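Local coordinates for protein aminoglycoside Nucleotidyltransferase (2")-Ia (Pseudomonas aeruginosa, PDB 5CFU) that confers aminoglycoside resistance by adenylating the 2''-hydroxyl group of antibiotics such as kanamycin, gentamicin and tobramycin, at residues A[52-57]-A[92-97]; A[29-34]-A[56-61]. All coordinates share one frame; numbering follows the deposited sequence.

Contact 1 (A[52-57]-A[92-97]). With MN (manganese (II) ion), chain B; 51H (adenylyl-2"-tobramycin), chain D; POP (pyrophosphate 2-), chain E.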
loop_
_atom_site.group_PDB
_atom_site.type_symbol
_atom_site.label_atom_id
_atom_site.label_comp_id
_atom_site.label_asym_id
_atom_site.label_seq_id
_atom_site.Cartn_x
_atom_site.Cartn_y
_atom_site.Cartn_z
ATOM N N ASP A 52 -8.335 4.702 -5.174
ATOM C CA ASP A 52 -7.514 3.795 -5.980
ATOM C C ASP A 52 -7.205 2.514 -5.207
ATOM O O ASP A 52 -7.639 2.328 -4.074
ATOM C CB ASP A 52 -6.216 4.502 -6.443
ATOM C CG ASP A 52 -5.254 4.778 -5.314
ATOM O OD1 ASP A 52 -5.562 4.444 -4.155
ATOM O OD2 ASP A 52 -4.165 5.347 -5.578
ATOM N N ILE A 53 -6.470 1.621 -5.848
ATOM C CA ILE A 53 -5.903 0.463 -5.189
ATOM C C ILE A 53 -4.389 0.642 -5.180
ATOM O O ILE A 53 -3.773 0.746 -6.237
ATOM C CB ILE A 53 -6.266 -0.845 -5.902
ATOM C CG1 ILE A 53 -7.779 -1.059 -5.862
ATOM C CG2 ILE A 53 -5.505 -2.030 -5.300
ATOM C CD1 ILE A 53 -8.298 -1.980 -6.962
ATOM N N ASP A 54 -3.806 0.689 -3.990
ATOM C CA ASP A 54 -2.369 0.845 -3.835
ATOM C C ASP A 54 -1.711 -0.514 -3.628
ATOM O O ASP A 54 -2.152 -1.291 -2.779
ATOM C CB ASP A 54 -2.068 1.757 -2.656
ATOM C CG ASP A 54 -2.700 3.104 -2.811
ATOM O OD1 ASP A 54 -2.285 3.858 -3.722
ATOM O OD2 ASP A 54 -3.634 3.390 -2.028
ATOM N N LEU A 55 -0.663 -0.780 -4.409
ATOM C CA LEU A 55 0.058 -2.075 -4.398
ATOM C C LEU A 55 1.556 -1.897 -4.260
ATOM O O LEU A 55 2.114 -0.938 -4.795
ATOM C CB LEU A 55 -0.201 -2.857 -5.687
ATOM C CG LEU A 55 -1.654 -3.205 -5.972
ATOM C CD1 LEU A 55 -1.793 -3.769 -7.357
ATOM C CD2 LEU A 55 -2.163 -4.207 -4.909
ATOM N N THR A 56 2.194 -2.809 -3.532
ATOM C CA THR A 56 3.645 -2.924 -3.536
ATOM C C THR A 56 4.014 -4.261 -4.160
ATOM O O THR A 56 3.396 -5.278 -3.857
ATOM C CB THR A 56 4.236 -2.845 -2.126
ATOM O OG1 THR A 56 3.821 -1.642 -1.493
ATOM C CG2 THR A 56 5.738 -2.879 -2.175
ATOM N N PHE A 57 5.012 -4.261 -5.032
ATOM C CA PHE A 57 5.381 -5.482 -5.749
ATOM C C PHE A 57 6.891 -5.689 -5.696
ATOM O O PHE A 57 7.637 -4.726 -5.597
ATOM C CB PHE A 57 4.914 -5.402 -7.194
ATOM C CG PHE A 57 5.561 -4.282 -7.971
ATOM C CD1 PHE A 57 6.730 -4.491 -8.681
ATOM C CD2 PHE A 57 5.012 -3.022 -7.968
ATOM C CE1 PHE A 57 7.327 -3.454 -9.387
ATOM C CE2 PHE A 57 5.607 -1.972 -8.667
ATOM C CZ PHE A 57 6.767 -2.195 -9.380
ATOM N N LEU A 92 -7.980 2.543 -10.826
ATOM C CA LEU A 92 -6.566 2.862 -10.867
ATOM C C LEU A 92 -5.788 2.028 -9.875
ATOM O O LEU A 92 -6.191 1.854 -8.718
ATOM C CB LEU A 92 -6.335 4.347 -10.579
ATOM C CG LEU A 92 -6.780 5.334 -11.671
ATOM C CD1 LEU A 92 -6.506 6.773 -11.251
ATOM C CD2 LEU A 92 -6.099 5.036 -13.002
ATOM N N LEU A 93 -4.658 1.529 -10.351
ATOM C CA LEU A 93 -3.715 0.741 -9.560
ATOM C C LEU A 93 -2.442 1.541 -9.385
ATOM O O LEU A 93 -1.732 1.784 -10.355
ATOM C CB LEU A 93 -3.366 -0.560 -10.255
ATOM C CG LEU A 93 -4.082 -1.844 -9.913
ATOM C CD1 LEU A 93 -5.567 -1.650 -9.913
ATOM C CD2 LEU A 93 -3.655 -2.906 -10.917
ATOM N N ASP A 94 -2.141 1.928 -8.161
ATOM C CA ASP A 94 -0.971 2.750 -7.884
ATOM C C ASP A 94 0.126 1.827 -7.328
ATOM O O ASP A 94 -0.020 1.308 -6.226
ATOM C CB ASP A 94 -1.346 3.846 -6.898
ATOM C CG ASP A 94 -0.292 4.932 -6.795
ATOM O OD1 ASP A 94 -0.515 6.026 -7.335
ATOM O OD2 ASP A 94 0.756 4.696 -6.183
ATOM N N CYS A 95 1.194 1.599 -8.098
ATOM C CA CYS A 95 2.116 0.484 -7.837
ATOM C C CYS A 95 3.525 0.950 -7.531
ATOM O O CYS A 95 4.117 1.699 -8.311
ATOM C CB CYS A 95 2.142 -0.468 -9.035
ATOM S SG CYS A 95 0.529 -1.092 -9.483
ATOM N N GLU A 96 4.062 0.471 -6.413
ATOM C CA GLU A 96 5.405 0.832 -5.961
ATOM C C GLU A 96 6.252 -0.415 -5.757
ATOM O O GLU A 96 5.800 -1.350 -5.118
ATOM C CB GLU A 96 5.337 1.618 -4.652
ATOM C CG GLU A 96 6.706 2.001 -4.092
ATOM C CD GLU A 96 6.624 3.012 -2.962
ATOM O OE1 GLU A 96 5.689 2.917 -2.136
ATOM O OE2 GLU A 96 7.514 3.890 -2.893
ATOM N N PRO A 97 7.494 -0.425 -6.280
ATOM C CA PRO A 97 8.354 -1.596 -6.053
ATOM C C PRO A 97 8.918 -1.688 -4.638
ATOM O O PRO A 97 9.063 -0.688 -3.930
ATOM C CB PRO A 97 9.496 -1.379 -7.048
ATOM C CG PRO A 97 9.581 0.133 -7.191
ATOM C CD PRO A 97 8.161 0.591 -7.118
HETATM MN MN MN B . -5.249 4.919 -2.196
HETATM O O8 51H D . -3.992 8.764 -2.558
HETATM P P 51H D . -3.139 7.593 -2.310
HETATM O O7 51H D . -3.799 6.261 -2.474
HETATM O O9 51H D . -2.541 7.639 -0.859
HETATM C C14 51H D . -1.778 6.538 -0.325
HETATM C C15 51H D . -1.051 7.094 0.870
HETATM C C18 51H D . -1.963 7.760 1.894
HETATM O O12 51H D . -2.257 6.832 2.934
HETATM C C17 51H D . -1.134 8.937 2.397
HETATM O O11 51H D . -0.280 8.560 3.468
HETATM C C16 51H D . -0.285 9.291 1.176
HETATM N N4 51H D . -0.859 10.304 0.307
HETATM C C21 51H D . -0.164 11.221 -0.440
HETATM N N6 51H D . 1.157 11.424 -0.443
HETATM C C22 51H D . 1.485 12.396 -1.295
HETATM N N7 51H D . 0.692 13.118 -2.091
HETATM C C23 51H D . -0.639 12.891 -2.065
HETATM N N8 51H D . -1.427 13.605 -2.877
HETATM C C20 51H D . -1.111 11.895 -1.194
HETATM N N5 51H D . -2.384 11.425 -0.915
HETATM C C19 51H D . -2.178 10.488 -0.022
HETATM O O10 51H D . -0.130 8.110 0.417
HETATM O O6 51H D . -1.861 7.601 -3.254
HETATM C C13 51H D . -1.274 8.858 -3.646
HETATM C C12 51H D . -1.405 9.010 -5.153
HETATM N N3 51H D . -2.815 8.890 -5.567
HETATM C C11 51H D . -0.786 10.334 -5.587
HETATM O O5 51H D . -0.863 10.478 -7.004
HETATM C C9 51H D . 0.673 10.339 -5.131
HETATM C C10 51H D . 1.407 11.615 -5.461
HETATM O O4 51H D . 2.799 11.423 -5.312
HETATM O O3 51H D . 0.758 10.187 -3.703
HETATM C C8 51H D . 0.168 8.991 -3.201
HETATM O O2 51H D . 0.871 7.871 -3.664
HETATM C C7 51H D . 1.801 7.264 -2.750
HETATM C C6 51H D . 1.956 5.808 -3.185
HETATM N N2 51H D . 0.646 5.140 -3.252
HETATM C C5 51H D . 2.902 5.111 -2.216
HETATM C C4 51H D . 4.276 5.806 -2.144
HETATM N N1 51H D . 5.094 5.186 -1.090
HETATM C C24 51H D . 3.139 7.980 -2.783
HETATM O O13 51H D . 3.015 9.346 -2.380
HETATM C C3 51H D . 4.101 7.289 -1.826
HETATM O O1 51H D . 5.390 7.912 -1.955
HETATM C C2 51H D . 6.081 8.239 -0.774
HETATM O O 51H D . 7.146 7.330 -0.549
HETATM C C25 51H D . 6.598 9.675 -0.893
HETATM N N9 51H D . 5.518 10.631 -1.176
HETATM C C26 51H D . 7.666 9.710 -1.991
HETATM C C27 51H D . 8.776 8.707 -1.743
HETATM O O14 51H D . 9.688 8.672 -2.849
HETATM C C1 51H D . 8.201 7.312 -1.534
HETATM C C 51H D . 9.259 6.347 -1.048
HETATM N N 51H D . 8.812 5.011 -0.617
HETATM P P1 POP E . -6.546 5.762 0.533
HETATM O O1 POP E . -6.391 5.979 2.027
HETATM O O2 POP E . -7.737 4.885 0.159
HETATM O O3 POP E . -5.248 5.395 -0.187
HETATM O O POP E . -6.961 7.213 0.001
HETATM P P2 POP E . -7.382 7.504 -1.531
HETATM O O4 POP E . -6.838 8.892 -1.791
HETATM O O5 POP E . -6.828 6.374 -2.372
HETATM O O6 POP E . -8.900 7.445 -1.512
HETATM O O HOH W 1 -2.950 7.138 -7.290
HETATM O O HOH W 2 -6.676 3.279 -1.762
HETATM O O HOH W 3 3.893 1.222 -1.113
#

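Contact 2 (A[29-34]-A[56-61]). With BU1 (1,4-butanediol), chain I.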
loop_
_atom_site.group_PDB
_atom_site.type_symbol
_atom_site.label_atom_id
_atom_site.label_comp_id
_atom_site.label_asym_id
_atom_site.label_seq_id
_atom_site.Cartn_x
_atom_site.Cartn_y
_atom_site.Cartn_z
ATOM N N LEU A 29 3.699 -14.905 -6.665
ATOM C CA LEU A 29 4.146 -13.512 -6.684
ATOM C C LEU A 29 3.542 -12.791 -5.505
ATOM O O LEU A 29 2.323 -12.558 -5.472
ATOM C CB LEU A 29 3.738 -12.812 -7.980
ATOM C CG LEU A 29 4.067 -11.321 -8.128
ATOM C CD1 LEU A 29 5.576 -11.097 -8.376
ATOM C CD2 LEU A 29 3.236 -10.716 -9.243
ATOM N N PRO A 30 4.372 -12.454 -4.514
ATOM C CA PRO A 30 3.810 -11.717 -3.389
ATOM C C PRO A 30 3.443 -10.288 -3.790
ATOM O O PRO A 30 4.172 -9.657 -4.526
ATOM C CB PRO A 30 4.945 -11.736 -2.365
ATOM C CG PRO A 30 6.193 -11.777 -3.191
ATOM C CD PRO A 30 5.833 -12.611 -4.402
ATOM N N LEU A 31 2.296 -9.805 -3.327
ATOM C CA LEU A 31 1.894 -8.416 -3.527
ATOM C C LEU A 31 1.312 -7.921 -2.225
ATOM O O LEU A 31 0.548 -8.642 -1.581
ATOM C CB LEU A 31 0.864 -8.262 -4.633
ATOM C CG LEU A 31 1.273 -8.649 -6.057
ATOM C CD1 LEU A 31 0.035 -8.604 -6.960
ATOM C CD2 LEU A 31 2.374 -7.739 -6.585
ATOM N N TRP A 32 1.666 -6.692 -1.857
ATOM C CA TRP A 32 1.165 -6.066 -0.632
ATOM C C TRP A 32 0.182 -4.971 -0.957
ATOM O O TRP A 32 0.494 -4.035 -1.696
ATOM C CB TRP A 32 2.317 -5.488 0.206
ATOM C CG TRP A 32 3.206 -6.567 0.753
ATOM C CD1 TRP A 32 3.146 -7.126 2.002
ATOM C CD2 TRP A 32 4.257 -7.241 0.058
ATOM N NE1 TRP A 32 4.090 -8.120 2.118
ATOM C CE2 TRP A 32 4.787 -8.207 0.942
ATOM C CE3 TRP A 32 4.810 -7.117 -1.220
ATOM C CZ2 TRP A 32 5.835 -9.032 0.592
ATOM C CZ3 TRP A 32 5.849 -7.936 -1.561
ATOM C CH2 TRP A 32 6.348 -8.890 -0.664
ATOM N N ILE A 33 -1.013 -5.094 -0.399
ATOM C CA ILE A 33 -1.984 -4.016 -0.444
ATOM C C ILE A 33 -1.466 -2.883 0.420
ATOM O O ILE A 33 -0.938 -3.118 1.515
ATOM C CB ILE A 33 -3.372 -4.472 0.074
ATOM C CG1 ILE A 33 -3.884 -5.655 -0.746
ATOM C CG2 ILE A 33 -4.346 -3.293 0.079
ATOM C CD1 ILE A 33 -3.994 -5.385 -2.218
ATOM N N GLY A 34 -1.638 -1.653 -0.065
ATOM C CA GLY A 34 -1.126 -0.457 0.602
ATOM C C GLY A 34 -2.193 0.592 0.839
ATOM O O GLY A 34 -3.356 0.394 0.480
ATOM N N THR A 56 2.194 -2.809 -3.532
ATOM C CA THR A 56 3.645 -2.924 -3.536
ATOM C C THR A 56 4.014 -4.261 -4.160
ATOM O O THR A 56 3.396 -5.278 -3.857
ATOM C CB THR A 56 4.236 -2.845 -2.126
ATOM O OG1 THR A 56 3.821 -1.642 -1.493
ATOM C CG2 THR A 56 5.738 -2.879 -2.175
ATOM N N PHE A 57 5.012 -4.261 -5.032
ATOM C CA PHE A 57 5.381 -5.482 -5.749
ATOM C C PHE A 57 6.891 -5.689 -5.696
ATOM O O PHE A 57 7.637 -4.726 -5.597
ATOM C CB PHE A 57 4.914 -5.402 -7.194
ATOM C CG PHE A 57 5.561 -4.282 -7.971
ATOM C CD1 PHE A 57 6.730 -4.491 -8.681
ATOM C CD2 PHE A 57 5.012 -3.022 -7.968
ATOM C CE1 PHE A 57 7.327 -3.454 -9.387
ATOM C CE2 PHE A 57 5.607 -1.972 -8.667
ATOM C CZ PHE A 57 6.767 -2.195 -9.380
ATOM N N PRO A 58 7.349 -6.956 -5.788
ATOM C CA PRO A 58 8.806 -7.148 -5.916
ATOM C C PRO A 58 9.355 -6.444 -7.142
ATOM O O PRO A 58 8.921 -6.742 -8.263
ATOM C CB PRO A 58 8.955 -8.677 -6.048
ATOM C CG PRO A 58 7.648 -9.241 -5.429
ATOM C CD PRO A 58 6.603 -8.227 -5.760
ATOM N N GLY A 59 10.317 -5.544 -6.949
ATOM C CA GLY A 59 10.802 -4.715 -8.034
ATOM C C GLY A 59 11.375 -5.495 -9.208
ATOM O O GLY A 59 11.216 -5.097 -10.365
ATOM N N GLU A 60 12.017 -6.618 -8.908
ATOM C CA GLU A 60 12.652 -7.420 -9.933
ATOM C C GLU A 60 11.680 -8.331 -10.684
ATOM O O GLU A 60 12.093 -9.045 -11.616
ATOM C CB GLU A 60 13.803 -8.230 -9.299
ATOM C CG GLU A 60 13.423 -9.543 -8.639
ATOM C CD GLU A 60 12.743 -9.418 -7.282
ATOM O OE1 GLU A 60 12.470 -8.291 -6.806
ATOM O OE2 GLU A 60 12.480 -10.479 -6.673
ATOM N N ARG A 61 10.399 -8.316 -10.301
ATOM C CA ARG A 61 9.375 -9.123 -10.962
ATOM C C ARG A 61 8.268 -8.238 -11.532
ATOM O O ARG A 61 7.128 -8.678 -11.688
ATOM C CB ARG A 61 8.799 -10.146 -9.973
ATOM C CG ARG A 61 9.883 -11.037 -9.372
ATOM C CD ARG A 61 9.331 -12.093 -8.391
ATOM N NE ARG A 61 8.414 -13.044 -9.014
ATOM C CZ ARG A 61 7.738 -13.983 -8.346
ATOM N NH1 ARG A 61 7.880 -14.123 -7.029
ATOM N NH2 ARG A 61 6.896 -14.780 -8.986
HETATM C C1 BU1 I . 8.971 -13.874 0.882
HETATM C C2 BU1 I . 8.137 -12.605 0.947
HETATM C C3 BU1 I . 8.562 -11.743 2.123
HETATM C C4 BU1 I . 8.859 -10.366 1.588
HETATM O O5 BU1 I . 9.226 -14.392 2.189
HETATM O O6 BU1 I . 8.912 -9.447 2.633
HETATM O O HOH W 4 1.171 -1.370 -1.112
#

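Contact 1 (A[52-57]-A[92-97])
On the Phe57 ring, Pro97 CA sits over the centre of one face, 3.8 Å from the centroid, a CH-pi contact. Cys95 C lies at the ring edge, in plane. The carboxylates of Asp52 and Asp94, on the other side of the sheet, are turned 53° apart. Water 1 bridges them, donating to Asp52 OD2 and Asp94 OD1 and accepting from N3 of the adenylyl-tobramycin product. Asp94 OD1 is also hydrogen-bonded to Tyr82 OH.

The two strands run parallel in register, as a central pair of the nucleotidyltransferase sheet. Ile53 N reaches Leu92 O at 2.9 Å, and Asp94 N, Leu55 N, Glu96 N and Phe57 N continue the ladder. Ile53, Leu55, Leu93 and Cys95 share the Phe57 face; Leu55 CD1 touches Leu93 CG at 3.9 Å.

The opposite face is acidic and forms one wall of the active site. Manganese is bound by Asp52 OD1 at 2.0 Å and Asp54 OD2 at 2.2 Å. The adenylyl phosphate, two pyrophosphate oxygens and water 2 complete six ligands. Asp94 belongs, with both, to the second manganese site of this protein. With chi1 at -167° the Asp94 carboxylate swings toward the product, where OD2 accepts from N2 at 3.0 Å. Glu96 OE1 accepts from product atom N1 at 2.6 Å and OE2 from product atom N at 2.8 Å. Water 3 donates to both Thr56 OG1 and Glu96 OE1.

Contact 2 (A[29-34]-A[56-61])
Pro30 and Pro58 touch through their CG atoms at 3.7 Å, the two rings at a slant. This apolar centre lies just before strand 32-34, which pairs antiparallel with strand 53-58 in the nucleotidyltransferase sheet. Pro58 CD also comes close to Pro30 O, at 3.1 Å. Leu31 CD2 touches Phe57 CB at 3.5 Å. The Leu31 side chain also touches helix 12-26 at Ile20, Leu21 and Ala24 and helix 62-71 at Leu65.

Trp32 and Thr56 form an antiparallel hydrogen-bonded pair. Trp32 N gives to Thr56 O at 3.0 Å, and Thr56 N gives to Trp32 O at 2.8 Å. The indole brings its edge to the same carbonyl oxygen, with Thr56 O in the ring plane near CE3. Its NE1 bonds Pro116 O, which helps fix the ring.

Water 4 donates to Trp32 O and accepts from Thr56 OG1, so it ties backbone to side chain.

At the outer end, Arg61 precedes helix 62-71 at the N-cap position. Its N bonds Pro58 O, closing the short turn. Leu29 and Arg61 run alongside each other, head to tail. A kink at chi3 (62°) turns the end of Arg61, and Arg61 NE forms a salt bridge with Glu64 OE2. NH1 bonds Asn28 O. One guanidinium face carries Leu29 CD1, which stands 3.5 Å above the plane, off-centre, toward the margin of the group.

Overall arrangement
Both contacts use strand 53-58 and share Thr56 and Phe57. Contact 1 pairs it in parallel with strand 91-100; contact 2 pairs it antiparallel with strand 32-34. Both are buried. Contact 1 lies nearer the centre of the chain, about 6 Å from it against about 10 Å for contact 2, and their own centres are about 9 Å apart. Contact 1 combines a long backbone ladder with the metal and product site. Contact 2 has a single bridge pair, mostly proline and leucine packing, and an arginine at the partly exposed end. They also touch directly: Asp54 O probably accepts a hydrogen bond from Gly34 N, and Leu55 packs on Ile33.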